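Local coordinates for protein transcriptional regulator (Pseudomonas aeruginosa, PDB 3E7Q) that probably binds operator DNA as a dimeric TetR-family transcriptional regulator, most likely acting as a repressor, at residues A25-R29 with H30-G34. Sequence-based numbering, arbitrary orientation.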
loop_
_atom_site.group_PDB
_atom_site.type_symbol
_atom_site.label_atom_id
_atom_site.label_comp_id
_atom_site.label_asym_id
_atom_site.label_seq_id
_atom_site.Cartn_x
_atom_site.Cartn_y
_atom_site.Cartn_z
ATOM N N ALA B 25 -16.807 6.123 -7.894
ATOM C CA ALA B 25 -17.870 5.207 -7.424
ATOM C C ALA B 25 -17.859 3.969 -8.240
ATOM O O ALA B 25 -17.968 2.864 -7.717
ATOM C CB ALA B 25 -19.323 5.886 -7.483
ATOM N N CYS B 26 -17.713 4.149 -9.541
ATOM C CA CYS B 26 -17.495 3.008 -10.415
ATOM C C CYS B 26 -16.236 2.180 -10.104
ATOM O O CYS B 26 -16.292 0.934 -10.181
ATOM C CB CYS B 26 -17.472 3.459 -11.852
ATOM S SG CYS B 26 -17.165 2.116 -12.941
ATOM N N LEU B 27 -15.116 2.846 -9.775
ATOM C CA LEU B 27 -13.904 2.148 -9.415
ATOM C C LEU B 27 -14.061 1.333 -8.127
ATOM O O LEU B 27 -13.529 0.216 -8.018
ATOM C CB LEU B 27 -12.745 3.130 -9.224
ATOM C CG LEU B 27 -12.173 3.845 -10.440
ATOM C CD1 LEU B 27 -11.246 4.925 -9.944
ATOM C CD2 LEU B 27 -11.481 2.901 -11.460
ATOM N N LYS B 28 -14.764 1.919 -7.153
ATOM C CA LYS B 28 -15.051 1.285 -5.872
ATOM C C LYS B 28 -15.952 0.089 -6.033
ATOM O O LYS B 28 -15.826 -0.830 -5.242
ATOM C CB LYS B 28 -15.643 2.290 -4.853
ATOM C CG LYS B 28 -16.293 1.660 -3.574
ATOM C CD LYS B 28 -16.230 2.579 -2.339
ATOM C CE LYS B 28 -17.118 2.013 -1.179
ATOM N NZ LYS B 28 -16.868 2.665 0.175
ATOM N N ARG B 29 -16.790 0.059 -7.076
ATOM C CA ARG B 29 -17.733 -1.051 -7.305
ATOM C C ARG B 29 -17.274 -2.121 -8.314
ATOM O O ARG B 29 -17.641 -3.294 -8.189
ATOM C CB ARG B 29 -19.083 -0.478 -7.777
ATOM C CG ARG B 29 -20.051 -1.463 -8.422
ATOM C CD ARG B 29 -21.185 -0.730 -9.002
ATOM N NE ARG B 29 -21.943 -0.032 -7.964
ATOM C CZ ARG B 29 -23.136 -0.412 -7.486
ATOM N NH1 ARG B 29 -23.750 -1.504 -7.945
ATOM N NH2 ARG B 29 -23.721 0.317 -6.531
ATOM N N HIS B 30 -16.493 -1.742 -9.320
ATOM C CA HIS B 30 -16.147 -2.682 -10.359
ATOM C C HIS B 30 -14.680 -2.962 -10.435
ATOM O O HIS B 30 -14.268 -3.806 -11.219
ATOM C CB HIS B 30 -16.625 -2.173 -11.715
ATOM C CG HIS B 30 -18.100 -1.984 -11.787
ATOM N ND1 HIS B 30 -18.988 -3.040 -11.702
ATOM C CD2 HIS B 30 -18.852 -0.864 -11.920
ATOM C CE1 HIS B 30 -20.222 -2.576 -11.793
ATOM N NE2 HIS B 30 -20.170 -1.262 -11.933
ATOM N N GLY B 31 -13.877 -2.249 -9.661
ATOM C CA GLY B 31 -12.434 -2.180 -9.937
ATOM C C GLY B 31 -12.077 -1.427 -11.226
ATOM O O GLY B 31 -12.924 -1.087 -12.045
ATOM N N PHE B 32 -10.790 -1.170 -11.409
ATOM C CA PHE B 32 -10.341 -0.541 -12.650
ATOM C C PHE B 32 -10.585 -1.414 -13.834
ATOM O O PHE B 32 -11.063 -0.931 -14.854
ATOM C CB PHE B 32 -8.869 -0.179 -12.630
ATOM C CG PHE B 32 -8.353 0.322 -13.969
ATOM C CD1 PHE B 32 -8.589 1.613 -14.377
ATOM C CD2 PHE B 32 -7.643 -0.528 -14.832
ATOM C CE1 PHE B 32 -8.113 2.074 -15.610
ATOM C CE2 PHE B 32 -7.199 -0.077 -16.080
ATOM C CZ PHE B 32 -7.406 1.229 -16.452
ATOM N N GLN B 33 -10.237 -2.692 -13.713
ATOM C CA GLN B 33 -10.397 -3.614 -14.860
ATOM C C GLN B 33 -11.877 -3.707 -15.270
ATOM O O GLN B 33 -12.208 -3.795 -16.462
ATOM C CB GLN B 33 -9.846 -5.027 -14.556
ATOM C CG GLN B 33 -8.401 -5.092 -14.102
ATOM C CD GLN B 33 -8.269 -5.066 -12.558
ATOM O OE1 GLN B 33 -9.055 -4.378 -11.872
ATOM N NE2 GLN B 33 -7.274 -5.797 -12.017
ATOM N N GLY B 34 -12.772 -3.701 -14.284
ATOM C CA GLY B 34 -14.194 -3.817 -14.593
ATOM C C GLY B 34 -14.935 -2.533 -14.952
ATOM O O GLY B 34 -16.040 -2.603 -15.473
#
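One face of the His-30 imidazole is covered by the aliphatic chain of Arg-29, whose CG sits 3.5 Å from the ring centroid of His-30 and only 11° off the ring normal, a CH-pi contact. At the ring's edge, near its plane, lies the sulfur of Cys-26, with SG 3.6 Å from His-30 CD2. The CD2 methyl of Leu-27 lies toward the edge of the Phe-32 ring but packs mainly against Phe-32 CA (3.8 Å) and CB. These groups gather at a glycine-centred kink near the C-terminal end of helix 12-34, the helix that precedes the predicted helix-turn-helix of this TetR-type DNA-binding domain.

CG of Arg-29 is anti to the backbone N (chi1 164°), which lays the chain alongside the imidazole; the bend at chi3 then directs the guanidinium, its plane steeply inclined to the ring, so that NE forms a salt bridge with OE2 of Glu-43 on helix 37-44. Arginine suits the place because its methylenes cover the ring while its charge is paired beyond it. Small, weakly polar Cys-26 fits the buried side, where it also touches Lys-39 and Glu-43. Leu-27 and Phe-32 both touch Val-62 of helix 58-82; Leu-27 also meets Ala-115 and Phe-116, and Phe-32 Ala-119, joining the turn to helix 110-120.

Gly-31, with its positive phi of 68°, turns the backbone sharply, and segments 25-29 and 30-34 run nearly at right angles. His-30 N donates to Cys-26 O at 2.8 Å; Gly-31 N makes only a weak bond to Leu-27 O, at 3.0 Å.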